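Local coordinates for CELL WALL surface anchor family protein (Streptococcus pneumoniae, PDB 2X9X) that forms the repeating backbone subunit of the pneumococcal pilus, a surface fibre probably involved in cell adhesion, at residues A4-D9 and V137-G142; T163-W168 and D203-T208; P28-V33 and G384-T389; I128-E133 and S416-G421; V262-K267 and V412-Y417. The protein carries 1 engineered substitution. All blocks are in the same frame, centred on the assembly; numbering follows the deposited sequence. Where two conformers were deposited one is given.

In the fold
From the N terminus, 4-9 packs against 137-142 in interaction 1, setting strand 7-12 of one sheet on strand 133-142 of another. Before that loop closes, the chain passes 28-33 and 128-133, whose partners lie far ahead at 384-389 and 416-421; interactions 3 and 4 therefore each cross interaction 1 and also cross one another. Interaction 2 opens after interaction 1 has closed, ties two strands within a separate sheet, and is nested inside the long loops of interactions 3 and 4. Interaction 5 crosses interaction 3 and ends with interaction 4 on shared Ser416 and Tyr417. Interactions 3, 4 and 5 cluster, with centres 5 to 11 Å apart, around strand 260-271.

Interaction 1. Residues A4-D9 and V137-G142; sequences AKPKID and VTFNYG. With NA (sodium ion), chain C.
The carbonyl O of Val137, a residue that faces Ile8 across the gap, binds the sodium ion at 2.5 Å. Asp136, Asp255 and Glu258 complete the metal site from outside the two segments. The contact is face-to-face packing in a beta sandwich: strand 7-12 edges a five-stranded antiparallel sheet, whereas strand 133-142 belongs to the opposing mixed sheet. The evidence is the backbone spacing, with the CA atoms of Ile8 and Phe139 8.1 Å apart, and the lack of any hydrogen bond between the segments. Side chains alone bridge the gap.

Pro6, Ile8, Val137, Phe139 and Tyr141 all point into it. Ile8 is nearly fully extended (chi1 -164°), which carries its CD1 down to Phe139 CB at 3.7 Å. The Phe139 ring leans away toward Pro6, whose CG stands at the ring edge, near its plane, 4.3 Å from Phe139 CE2. Trp56, on neighbouring strand 53-59, meets both Phe139 and Ile8, so the aromatic layer continues beyond this pair of strands.

Tyr141 behaves differently. Its CG sits between the backbone N and the carbonyl carbon (chi1 76°), and the ring stands up against the pyrrolidine of Pro6. The two side chains come from opposite directions and make a CH-pi contact, Pro6 CG lying 3.8 Å from the Tyr141 ring centroid and 23° off the normal. That carbon is displaced toward the hydroxyl end of the ring, and the neighbouring Pro6 CD reaches Tyr141 OH at 3.4 Å.

Interaction 2. Residues T163-W168 and D203-T208; sequences TLTKTW and DKNTVT
Strands 163-168 and 206-208 run antiparallel, 173° between their directions and 4.7 Å between their axes, with Leu164 and Val207 a hydrogen-bonded pair flanked by the non-hydrogen-bonded pairs Thr163-Thr208 and Thr165-Thr206. Leu164 N gives to Val207 O at 2.9 Å, and Val207 N returns a bond to Leu164 O at 3.0 Å.

On the threonine face, Thr208 OG1 donates to Thr163 OG1 at 2.8 Å. Both hydroxyls lie beside their own backbone N, which swings them toward each other across the pair. Next along, Thr165 and Thr206 lie side by side. The Lys166 chain leads away from Asn205, packing on Phe184 and Leu200 as Leu164 does. Its NZ is covalently joined to Asn245 CG, an intramolecular isopeptide bond linking adjacent parallel strands 162-169 and 240-246, as in Cna-B-like domains of related pilins. The chain bends at its end (chi4 -60°), placing NZ 3.2 Å above the centre of the six-membered ring of Trp168.

Past the last bridge Asn205 takes over: its O accepts from Lys166 N, and its ND2 gives to Lys166 O at 2.8 Å, the acceptor lying nearly in the amide plane, so the side chain stands in for a further strand bond. Leu164 CB touches Val207 CG1 at 4.1 Å.

Interaction 3. Residues P28-V33 and G384-T389; sequences PVNHQV and GLLAGT
Leu386 reaches between Asn30 and Gln32 and meets both side chains at a slant. Its two methyls divide the work: CD1 lies 3.7 Å from Gln32 OE1, while CD2 is turned to the other neighbour, 3.7 Å from the backbone O of Asn30 and 3.8 Å from the carbonyl carbon of His31. The Asn30 side chain leaves anti to its backbone N (chi1 -180°) and so reaches Leu386 and Ala387.

Gln32 departs between its backbone N and carbonyl carbon (chi1 69°) and then runs out extended, crossing Leu386. This course lets OE1 accept from a water at 2.8 Å; the same water accepts from Leu386 N at 2.9 Å. Closer to the backbone, Gln32 CB lies 3.3 Å from Gly384 O. Beside it, Val33 N donates to Gly384 O at 3.0 Å with an N-H...O angle of 159°, though from a position tilted off the carbonyl plane.

Gly384 and Leu385 both face Tyr264, forming a G1 beta bulge where strand 379-385 turns a corner. Strand 29-30 lies along the same long strand 260-271, and Thr263 OG1 hydrogen-bonds His31 O. Between the two segments, then, the settled polar links are one direct backbone bond and one water bridge, while the Leu386 methyls lie against polar atoms, Gln32 OE1 and Asn30 O.

Interaction 4. Residues I128-E133 and S416-G421; sequences IVEVPE and SYSATG
Glu130 OE1 accepts from Ser418 OG at 2.6 Å, using the syn lone pair on the side of the other carboxylate oxygen. OE2 meets two consecutive amides: Tyr417 N at 3.1 Å and Ser418 N at 3.3 Å from Glu130 OE2, both weak because their N-H...O angles are strongly bent, 133° at Tyr417 N and still less at Ser418 N. Three donors thus surround one carboxylate, which would be expected to favour its charged form. The remaining first-shell contact is apolar, between Val129 and the Tyr417 ring, but its modelled placement is doubtful, since the carbons come closer than they can sit. The carboxylate plane of Glu130 stands 78° from the Tyr417 ring, with OE2 brought near Tyr417 CB.

What aims these groups comes next. Glu130 extends beyond CG, carrying the carboxylate well out from its backbone. On the other side, residues 416 to 418 coil in a helix-like turn that presents successive N-H groups on one side, and Ser418 OG, between its backbone N and carbonyl carbon, turns back to OE1. Further out, Thr263 of strand 260-271 hydrogen-bonds the Glu130 backbone, and Tyr417 OH is held by Glu381.

Val129 and Glu130 are the two central residues of a tight turn from Ile128 to Val131, closed by Val131 N to Ile128 O at 3.0 Å. Glu130 adopts a positive phi of 70°, as the third residue of a type II beta turn does; here the turn forms one half of a loop-to-loop contact between the Cna-B-like and prealbumin-like parts of the chain.

Interaction 5. Residues V262-K267 and V412-Y417; sequences VTYGKK and VTATSY
A type I beta turn from Thr413 to Ser416, combined with an ST turn at Thr413, packs against residues 264-267 of strand 260-271, where Tyr264 faces the G1 bulge of strand 379-385. The ST turn is evident from Thr415 N giving to Thr413 OG1 at 3.2 Å. Ser416 OG accepts from Thr413 N in a nearly straight bond (173°) and lies 2.8 Å from Gly265 O, although another acceptor could claim its proton.

At one end, Tyr264 packs on the turn. Ala414 CA sits over its ring, 3.6 Å from the centroid in a CH-pi contact, and Thr413 O stands above the same face; Val412 CG1 closes on Tyr264 CB at 3.4 Å. At the other end, Lys267 runs out extended and crosses Tyr417 at about a right angle. Its CE lies over the ring centre, and its NZ makes a cation-pi contact 4.3 Å from the centroid of Tyr417. The same NZ donates to Tyr417 O at 2.9 Å, so ring and carbonyl both hold the ammonium, with Asp434 a weak further partner. Between these ends, one water accepts from Gly265 N and lies within bonding distance of Thr413 O. Another accepts from Lys267 N and Lys266 NZ and approaches Ser416 O, its choice of acceptor unsettled.

The turn follows strand 408-412. Strand 260-271, against which it packs, pairs antiparallel with 379-385, which gives Leu385 to Val412 and Thr383 to Tyr417, and parallel with 436-439, where Thr436 hydrogen-bonds Lys266 NZ.

Interaction 1. Residues A4-D9 and V137-G142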
# COMPACT_ATOMS: atom_id res chain seq x y z
N ALA A 4 5.31 -34.15 -7.43
CA ALA A 4 5.83 -34.34 -6.08
C ALA A 4 5.49 -33.17 -5.18
O ALA A 4 4.79 -33.32 -4.18
CB ALA A 4 7.33 -34.58 -6.12
N LYS A 5 5.99 -31.99 -5.53
CA LYS A 5 5.77 -30.79 -4.72
C LYS A 5 4.61 -29.96 -5.27
O LYS A 5 4.40 -29.90 -6.48
CB LYS A 5 7.04 -29.95 -4.66
N PRO A 6 3.86 -29.31 -4.37
CA PRO A 6 2.80 -28.41 -4.83
C PRO A 6 3.39 -27.17 -5.49
O PRO A 6 4.58 -26.88 -5.30
CB PRO A 6 2.07 -28.03 -3.54
CG PRO A 6 3.07 -28.23 -2.45
CD PRO A 6 4.01 -29.32 -2.91
N LYS A 7 2.57 -26.46 -6.25
CA LYS A 7 3.00 -25.25 -6.93
C LYS A 7 2.03 -24.12 -6.62
O LYS A 7 0.84 -24.37 -6.39
CB LYS A 7 3.05 -25.47 -8.44
CG LYS A 7 4.04 -26.51 -8.90
CD LYS A 7 3.89 -26.79 -10.39
CE LYS A 7 4.21 -25.56 -11.22
NZ LYS A 7 5.66 -25.21 -11.16
N ILE A 8 2.51 -22.89 -6.61
CA ILE A 8 1.66 -21.76 -6.26
C ILE A 8 1.98 -20.52 -7.08
O ILE A 8 3.10 -20.33 -7.53
CB ILE A 8 1.79 -21.43 -4.75
CG1 ILE A 8 0.63 -20.54 -4.28
CG2 ILE A 8 3.13 -20.76 -4.46
CD1 ILE A 8 0.49 -20.47 -2.76
N ASP A 9 0.96 -19.69 -7.28
CA ASP A 9 1.16 -18.34 -7.79
C ASP A 9 0.11 -17.42 -7.19
O ASP A 9 -1.00 -17.85 -6.85
CB ASP A 9 1.09 -18.30 -9.32
CG ASP A 9 1.53 -16.96 -9.88
OD1 ASP A 9 2.40 -16.31 -9.27
OD2 ASP A 9 1.01 -16.55 -10.95
N VAL A 137 1.67 -13.66 0.41
CA VAL A 137 1.05 -14.94 0.72
C VAL A 137 2.09 -16.03 0.98
O VAL A 137 3.10 -16.10 0.30
CB VAL A 137 0.14 -15.41 -0.43
CG1 VAL A 137 -0.26 -16.87 -0.25
CG2 VAL A 137 -1.09 -14.51 -0.53
N THR A 138 1.82 -16.88 1.96
CA THR A 138 2.66 -18.05 2.17
C THR A 138 1.73 -19.26 2.28
O THR A 138 0.65 -19.16 2.86
CB THR A 138 3.54 -17.92 3.43
OG1 THR A 138 4.31 -16.70 3.35
CG2 THR A 138 4.49 -19.10 3.55
N PHE A 139 2.14 -20.38 1.69
CA PHE A 139 1.40 -21.63 1.81
C PHE A 139 2.20 -22.59 2.66
O PHE A 139 3.30 -23.00 2.28
CB PHE A 139 1.10 -22.24 0.43
CG PHE A 139 0.39 -23.57 0.48
CD1 PHE A 139 -0.87 -23.68 1.04
CD2 PHE A 139 0.98 -24.72 -0.04
CE1 PHE A 139 -1.53 -24.90 1.09
CE2 PHE A 139 0.32 -25.94 0.01
CZ PHE A 139 -0.94 -26.03 0.57
N ASN A 140 1.65 -22.93 3.82
CA ASN A 140 2.31 -23.79 4.78
C ASN A 140 1.60 -25.14 4.83
O ASN A 140 0.40 -25.19 5.06
CB ASN A 140 2.31 -23.11 6.16
CG ASN A 140 2.96 -21.73 6.12
OD1 ASN A 140 4.17 -21.61 6.30
ND2 ASN A 140 2.16 -20.70 5.88
N TYR A 141 2.35 -26.21 4.58
CA TYR A 141 1.75 -27.53 4.40
C TYR A 141 2.72 -28.62 4.83
O TYR A 141 3.89 -28.36 5.11
CB TYR A 141 1.40 -27.74 2.93
CG TYR A 141 2.62 -28.04 2.08
CD1 TYR A 141 3.50 -27.03 1.70
CD2 TYR A 141 2.90 -29.34 1.66
CE1 TYR A 141 4.62 -27.31 0.94
CE2 TYR A 141 4.01 -29.63 0.89
CZ TYR A 141 4.87 -28.60 0.54
OH TYR A 141 5.99 -28.88 -0.22
N GLY A 142 2.23 -29.85 4.88
CA GLY A 142 3.09 -30.99 5.15
C GLY A 142 2.29 -32.18 5.63
O GLY A 142 1.09 -32.07 5.87
NA NA C . 5.02 -14.52 -0.05

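Interaction 2. Residues T163-W168 and D203-T208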
# COMPACT_ATOMS: atom_id res chain seq x y z
N THR A 163 13.79 -4.36 15.30
CA THR A 163 14.43 -5.44 16.03
C THR A 163 13.71 -6.77 15.81
O THR A 163 12.49 -6.84 15.89
CB THR A 163 14.49 -5.13 17.54
OG1 THR A 163 15.31 -3.97 17.75
CG2 THR A 163 15.07 -6.29 18.34
N LEU A 164 14.50 -7.81 15.53
CA LEU A 164 14.00 -9.17 15.36
C LEU A 164 14.28 -9.99 16.61
O LEU A 164 15.38 -9.95 17.16
CB LEU A 164 14.70 -9.83 14.17
CG LEU A 164 14.47 -11.33 13.98
CD1 LEU A 164 13.02 -11.62 13.59
CD2 LEU A 164 15.44 -11.88 12.95
N THR A 165 13.27 -10.74 17.07
CA THR A 165 13.45 -11.72 18.13
C THR A 165 12.93 -13.08 17.67
O THR A 165 11.81 -13.19 17.17
CB THR A 165 12.71 -11.32 19.42
OG1 THR A 165 13.16 -10.03 19.86
CG2 THR A 165 12.97 -12.34 20.53
N LYS A 166 13.75 -14.12 17.86
CA LYS A 166 13.37 -15.47 17.46
C LYS A 166 13.36 -16.42 18.65
O LYS A 166 14.28 -16.43 19.47
CB LYS A 166 14.34 -15.99 16.40
CG LYS A 166 13.90 -17.28 15.73
CD LYS A 166 15.00 -17.84 14.85
CE LYS A 166 14.45 -18.80 13.81
NZ LYS A 166 13.76 -19.93 14.47
N THR A 167 12.31 -17.23 18.74
CA THR A 167 12.25 -18.31 19.72
C THR A 167 11.98 -19.62 19.00
O THR A 167 11.60 -19.62 17.82
CB THR A 167 11.16 -18.07 20.78
OG1 THR A 167 9.90 -17.87 20.14
CG2 THR A 167 11.50 -16.84 21.61
N TRP A 168 12.19 -20.73 19.70
CA TRP A 168 12.06 -22.06 19.09
C TRP A 168 11.19 -22.94 19.96
O TRP A 168 11.29 -22.91 21.19
CB TRP A 168 13.44 -22.71 18.96
CG TRP A 168 14.46 -21.93 18.18
CD1 TRP A 168 15.11 -20.79 18.58
CD2 TRP A 168 14.97 -22.25 16.88
NE1 TRP A 168 15.98 -20.38 17.60
CE2 TRP A 168 15.92 -21.26 16.54
CE3 TRP A 168 14.73 -23.28 15.96
CZ2 TRP A 168 16.62 -21.26 15.34
CZ3 TRP A 168 15.42 -23.28 14.76
CH2 TRP A 168 16.35 -22.28 14.46
N ASP A 203 23.31 -18.85 19.96
CA ASP A 203 23.42 -18.32 21.33
C ASP A 203 22.87 -16.91 21.51
O ASP A 203 22.76 -16.42 22.64
CB ASP A 203 24.87 -18.41 21.83
CG ASP A 203 25.87 -17.83 20.85
OD1 ASP A 203 25.48 -16.99 20.02
OD2 ASP A 203 27.06 -18.22 20.92
N LYS A 204 22.51 -16.25 20.41
CA LYS A 204 21.93 -14.90 20.48
C LYS A 204 20.71 -14.77 19.57
O LYS A 204 20.85 -14.76 18.34
CB LYS A 204 22.98 -13.85 20.12
N ASN A 205 19.53 -14.65 20.17
CA ASN A 205 18.27 -14.75 19.43
C ASN A 205 17.60 -13.41 19.08
O ASN A 205 16.43 -13.38 18.70
CB ASN A 205 17.28 -15.62 20.20
CG ASN A 205 16.71 -14.91 21.41
OD1 ASN A 205 17.42 -14.21 22.14
ND2 ASN A 205 15.41 -15.09 21.65
N THR A 206 18.34 -12.32 19.19
CA THR A 206 17.80 -11.00 18.88
C THR A 206 18.82 -10.17 18.11
O THR A 206 20.03 -10.36 18.28
CB THR A 206 17.44 -10.22 20.15
OG1 THR A 206 18.64 -9.91 20.88
CG2 THR A 206 16.50 -11.03 21.04
N VAL A 207 18.34 -9.26 17.28
CA VAL A 207 19.21 -8.33 16.58
C VAL A 207 18.45 -7.08 16.19
O VAL A 207 17.27 -7.14 15.81
CB VAL A 207 19.87 -8.97 15.33
CG1 VAL A 207 18.81 -9.34 14.30
CG2 VAL A 207 20.90 -8.01 14.73
N THR A 208 19.11 -5.93 16.29
CA THR A 208 18.52 -4.66 15.90
C THR A 208 19.19 -4.18 14.62
O THR A 208 20.42 -4.16 14.52
CB THR A 208 18.72 -3.59 16.99
OG1 THR A 208 18.03 -3.98 18.19
CG2 THR A 208 18.20 -2.24 16.52

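Interaction 3. Residues P28-V33 and G384-T389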
# COMPACT_ATOMS: atom_id res chain seq x y z
N PRO A 28 5.28 -2.47 -10.48
CA PRO A 28 3.99 -2.07 -9.92
C PRO A 28 3.00 -1.63 -11.00
O PRO A 28 3.37 -0.98 -11.98
CB PRO A 28 4.35 -0.87 -9.03
CG PRO A 28 5.80 -1.05 -8.72
CD PRO A 28 6.40 -1.67 -9.95
N VAL A 29 1.74 -2.01 -10.80
CA VAL A 29 0.66 -1.61 -11.68
C VAL A 29 -0.02 -0.37 -11.11
O VAL A 29 -0.39 -0.33 -9.93
CB VAL A 29 -0.38 -2.74 -11.87
CG1 VAL A 29 -1.55 -2.25 -12.71
CG2 VAL A 29 0.27 -3.96 -12.50
N ASN A 30 -0.17 0.64 -11.95
CA ASN A 30 -0.76 1.91 -11.55
C ASN A 30 -2.26 1.79 -11.26
O ASN A 30 -3.02 1.29 -12.09
CB ASN A 30 -0.50 2.92 -12.67
CG ASN A 30 -1.06 4.30 -12.39
OD1 ASN A 30 -1.12 4.77 -11.24
ND2 ASN A 30 -1.46 4.97 -13.45
N HIS A 31 -2.66 2.22 -10.06
CA HIS A 31 -4.06 2.31 -9.67
C HIS A 31 -4.32 3.69 -9.08
O HIS A 31 -3.38 4.41 -8.72
CB HIS A 31 -4.41 1.25 -8.62
CG HIS A 31 -4.50 -0.14 -9.16
ND1 HIS A 31 -5.70 -0.76 -9.41
CD2 HIS A 31 -3.53 -1.03 -9.51
CE1 HIS A 31 -5.48 -1.98 -9.88
NE2 HIS A 31 -4.17 -2.16 -9.94
N GLN A 32 -5.59 4.07 -8.97
CA GLN A 32 -5.93 5.28 -8.23
C GLN A 32 -6.47 4.94 -6.84
O GLN A 32 -6.98 3.83 -6.62
CB GLN A 32 -6.90 6.18 -9.00
CG GLN A 32 -8.29 5.64 -9.15
CD GLN A 32 -9.23 6.59 -9.91
OE1 GLN A 32 -8.82 7.27 -10.85
NE2 GLN A 32 -10.49 6.63 -9.49
N VAL A 33 -6.33 5.86 -5.90
CA VAL A 33 -6.87 5.64 -4.57
C VAL A 33 -8.36 5.30 -4.65
O VAL A 33 -9.12 5.91 -5.41
CB VAL A 33 -6.62 6.85 -3.63
CG1 VAL A 33 -7.31 8.10 -4.17
CG2 VAL A 33 -7.09 6.55 -2.21
N GLY A 384 -2.64 10.30 -5.61
CA GLY A 384 -3.55 9.17 -5.70
C GLY A 384 -4.14 8.92 -7.07
O GLY A 384 -5.20 8.30 -7.20
N LEU A 385 -3.44 9.37 -8.11
CA LEU A 385 -3.98 9.36 -9.48
C LEU A 385 -3.44 8.27 -10.40
O LEU A 385 -2.35 7.74 -10.19
CB LEU A 385 -3.69 10.70 -10.16
CG LEU A 385 -4.25 11.96 -9.49
CD1 LEU A 385 -3.82 13.22 -10.27
CD2 LEU A 385 -5.76 11.88 -9.34
N LEU A 386 -4.22 7.98 -11.43
CA LEU A 386 -3.76 7.26 -12.60
C LEU A 386 -2.93 8.17 -13.50
O LEU A 386 -3.16 9.39 -13.56
CB LEU A 386 -4.94 6.75 -13.42
CG LEU A 386 -5.81 5.67 -12.79
CD1 LEU A 386 -7.10 5.52 -13.57
CD2 LEU A 386 -5.05 4.36 -12.75
N ALA A 387 -1.97 7.58 -14.21
CA ALA A 387 -1.20 8.31 -15.21
C ALA A 387 -2.14 8.89 -16.26
O ALA A 387 -3.18 8.31 -16.58
CB ALA A 387 -0.18 7.39 -15.86
N GLY A 388 -1.76 10.04 -16.80
CA GLY A 388 -2.52 10.64 -17.88
C GLY A 388 -2.27 12.11 -18.07
O GLY A 388 -1.44 12.71 -17.37
N THR A 389 -2.98 12.70 -19.02
CA THR A 389 -2.89 14.12 -19.29
C THR A 389 -4.11 14.82 -18.71
O THR A 389 -5.24 14.55 -19.10
CB THR A 389 -2.83 14.41 -20.80
OG1 THR A 389 -1.74 13.68 -21.37
CG2 THR A 389 -2.65 15.89 -21.05
O HOH W 1 -6.86 9.12 -11.46

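Interaction 4. Residues I128-E133 and S416-G421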
# COMPACT_ATOMS: atom_id res chain seq x y z
N ILE A 128 1.21 6.26 -0.40
CA ILE A 128 2.08 7.38 -0.75
C ILE A 128 2.46 7.26 -2.22
O ILE A 128 2.84 6.19 -2.69
CB ILE A 128 3.35 7.38 0.13
CG1 ILE A 128 2.98 7.65 1.60
CG2 ILE A 128 4.35 8.42 -0.37
CD1 ILE A 128 2.36 9.02 1.84
N VAL A 129 2.35 8.36 -2.96
CA VAL A 129 2.64 8.31 -4.39
C VAL A 129 4.04 7.77 -4.67
O VAL A 129 5.01 8.09 -3.98
CB VAL A 129 2.43 9.67 -5.08
CG1 VAL A 129 0.95 10.06 -5.05
CG2 VAL A 129 3.30 10.74 -4.44
N GLU A 130 4.12 6.91 -5.69
CA GLU A 130 5.37 6.29 -6.14
C GLU A 130 5.96 5.26 -5.18
O GLU A 130 7.03 4.70 -5.45
CB GLU A 130 6.41 7.35 -6.53
CG GLU A 130 5.93 8.24 -7.67
CD GLU A 130 6.97 9.23 -8.13
OE1 GLU A 130 8.18 9.01 -7.87
OE2 GLU A 130 6.57 10.23 -8.76
N VAL A 131 5.28 5.00 -4.07
CA VAL A 131 5.68 3.93 -3.16
C VAL A 131 4.67 2.79 -3.30
O VAL A 131 3.50 2.97 -3.00
CB VAL A 131 5.74 4.40 -1.70
CG1 VAL A 131 6.09 3.23 -0.78
CG2 VAL A 131 6.76 5.54 -1.54
N PRO A 132 5.13 1.63 -3.77
CA PRO A 132 4.14 0.56 -4.01
C PRO A 132 3.53 0.01 -2.72
O PRO A 132 4.08 0.19 -1.63
CB PRO A 132 4.97 -0.53 -4.70
CG PRO A 132 6.17 0.17 -5.24
CD PRO A 132 6.47 1.25 -4.24
N GLU A 133 2.38 -0.63 -2.87
CA GLU A 133 1.77 -1.39 -1.79
C GLU A 133 1.71 -2.84 -2.25
O GLU A 133 1.61 -3.11 -3.46
CB GLU A 133 0.35 -0.88 -1.49
CG GLU A 133 0.28 0.59 -1.06
CD GLU A 133 0.67 0.82 0.39
OE1 GLU A 133 0.69 -0.15 1.18
OE2 GLU A 133 0.94 1.98 0.75
N SER A 416 6.33 11.62 -12.06
CA SER A 416 5.97 13.04 -12.15
C SER A 416 5.98 13.78 -10.82
O SER A 416 6.18 14.99 -10.78
CB SER A 416 4.63 13.24 -12.87
OG SER A 416 3.59 12.52 -12.24
N TYR A 417 5.77 13.05 -9.72
CA TYR A 417 5.75 13.66 -8.40
C TYR A 417 7.16 13.95 -7.89
O TYR A 417 7.37 14.92 -7.15
CB TYR A 417 5.03 12.74 -7.42
CG TYR A 417 4.71 13.30 -6.05
CD1 TYR A 417 3.63 14.17 -5.85
CD2 TYR A 417 5.45 12.92 -4.93
CE1 TYR A 417 3.31 14.66 -4.59
CE2 TYR A 417 5.14 13.41 -3.66
CZ TYR A 417 4.07 14.28 -3.50
OH TYR A 417 3.76 14.75 -2.24
N SER A 418 8.13 13.13 -8.29
CA SER A 418 9.46 13.16 -7.67
C SER A 418 10.57 13.68 -8.58
O SER A 418 11.58 14.21 -8.09
CB SER A 418 9.84 11.76 -7.20
OG SER A 418 9.98 10.88 -8.30
N ALA A 419 10.42 13.50 -9.88
CA ALA A 419 11.51 13.78 -10.81
C ALA A 419 11.85 15.26 -10.90
O ALA A 419 10.98 16.13 -10.81
CB ALA A 419 11.18 13.24 -12.20
N THR A 420 13.13 15.56 -11.09
CA THR A 420 13.51 16.90 -11.49
C THR A 420 13.29 16.99 -13.00
O THR A 420 12.69 16.09 -13.59
CB THR A 420 14.96 17.25 -11.08
OG1 THR A 420 15.24 18.62 -11.40
CG2 THR A 420 15.96 16.34 -11.79
N GLY A 421 13.76 18.06 -13.64
CA GLY A 421 13.54 18.23 -15.06
C GLY A 421 12.17 18.80 -15.39
O GLY A 421 11.66 18.62 -16.50

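Interaction 5. Residues V262-K267 and V412-Y417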
# COMPACT_ATOMS: atom_id res chain seq x y z
N VAL A 262 0.55 0.81 -7.29
CA VAL A 262 1.15 2.11 -7.01
C VAL A 262 0.30 3.25 -7.56
O VAL A 262 -0.35 3.11 -8.60
CB VAL A 262 2.57 2.18 -7.61
CG1 VAL A 262 2.50 2.22 -9.14
CG2 VAL A 262 3.33 3.38 -7.06
N THR A 263 0.29 4.38 -6.84
CA THR A 263 -0.44 5.54 -7.32
C THR A 263 0.53 6.68 -7.62
O THR A 263 1.68 6.67 -7.17
CB THR A 263 -1.52 6.00 -6.33
OG1 THR A 263 -2.58 6.65 -7.05
CG2 THR A 263 -0.94 6.94 -5.29
N TYR A 264 0.07 7.65 -8.42
CA TYR A 264 0.92 8.73 -8.92
C TYR A 264 0.40 10.10 -8.48
O TYR A 264 -0.72 10.21 -7.98
CB TYR A 264 1.02 8.67 -10.45
CG TYR A 264 1.59 7.39 -11.01
CD1 TYR A 264 2.49 6.61 -10.28
CD2 TYR A 264 1.26 6.97 -12.29
CE1 TYR A 264 3.02 5.44 -10.81
CE2 TYR A 264 1.78 5.80 -12.83
CZ TYR A 264 2.65 5.04 -12.08
OH TYR A 264 3.17 3.88 -12.62
N GLY A 265 1.19 11.14 -8.69
CA GLY A 265 0.78 12.48 -8.30
C GLY A 265 1.52 13.59 -9.03
O GLY A 265 2.34 13.32 -9.91
N LYS A 266 1.23 14.83 -8.65
CA LYS A 266 1.85 15.98 -9.30
C LYS A 266 1.95 17.16 -8.34
O LYS A 266 1.04 17.38 -7.53
CB LYS A 266 1.03 16.39 -10.53
CG LYS A 266 1.76 17.31 -11.50
CD LYS A 266 2.85 16.56 -12.25
CE LYS A 266 3.62 17.46 -13.19
NZ LYS A 266 4.48 18.45 -12.46
N LYS A 267 3.05 17.91 -8.44
CA LYS A 267 3.27 19.11 -7.64
C LYS A 267 3.22 20.36 -8.52
O LYS A 267 3.58 20.30 -9.70
CB LYS A 267 4.65 19.05 -6.97
CG LYS A 267 4.83 17.91 -6.00
CD LYS A 267 6.30 17.75 -5.62
CE LYS A 267 6.51 16.63 -4.63
NZ LYS A 267 7.93 16.18 -4.59
N VAL A 412 0.69 13.32 -15.61
CA VAL A 412 0.98 12.46 -14.47
C VAL A 412 1.62 11.17 -14.99
O VAL A 412 1.11 10.55 -15.92
CB VAL A 412 -0.30 12.15 -13.68
CG1 VAL A 412 -0.02 11.16 -12.55
CG2 VAL A 412 -0.92 13.44 -13.15
N THR A 413 2.75 10.80 -14.39
CA THR A 413 3.53 9.65 -14.82
C THR A 413 4.10 8.94 -13.60
O THR A 413 3.92 9.39 -12.47
CB THR A 413 4.72 10.06 -15.69
OG1 THR A 413 5.72 10.67 -14.87
CG2 THR A 413 4.29 11.03 -16.79
N ALA A 414 4.82 7.85 -13.85
CA ALA A 414 5.41 7.06 -12.77
C ALA A 414 6.41 7.85 -11.93
O ALA A 414 6.71 7.46 -10.80
CB ALA A 414 6.06 5.80 -13.33
N THR A 415 6.92 8.96 -12.47
CA THR A 415 7.89 9.76 -11.72
C THR A 415 7.55 11.25 -11.68
O THR A 415 8.39 12.06 -11.29
CB THR A 415 9.33 9.59 -12.27
OG1 THR A 415 9.39 10.03 -13.63
CG2 THR A 415 9.77 8.14 -12.18
N SER A 416 6.33 11.62 -12.06
CA SER A 416 5.97 13.04 -12.15
C SER A 416 5.98 13.78 -10.82
O SER A 416 6.18 14.99 -10.78
CB SER A 416 4.63 13.24 -12.87
OG SER A 416 3.59 12.52 -12.24
N TYR A 417 5.77 13.05 -9.72
CA TYR A 417 5.75 13.66 -8.40
C TYR A 417 7.16 13.95 -7.89
O TYR A 417 7.37 14.92 -7.15
CB TYR A 417 5.03 12.74 -7.42
CG TYR A 417 4.71 13.30 -6.05
CD1 TYR A 417 3.63 14.17 -5.85
CD2 TYR A 417 5.45 12.92 -4.93
CE1 TYR A 417 3.31 14.66 -4.59
CE2 TYR A 417 5.14 13.41 -3.66
CZ TYR A 417 4.07 14.28 -3.50
OH TYR A 417 3.76 14.75 -2.24
O HOH W 2 3.91 10.22 -9.74
O HOH W 3 5.42 17.35 -9.86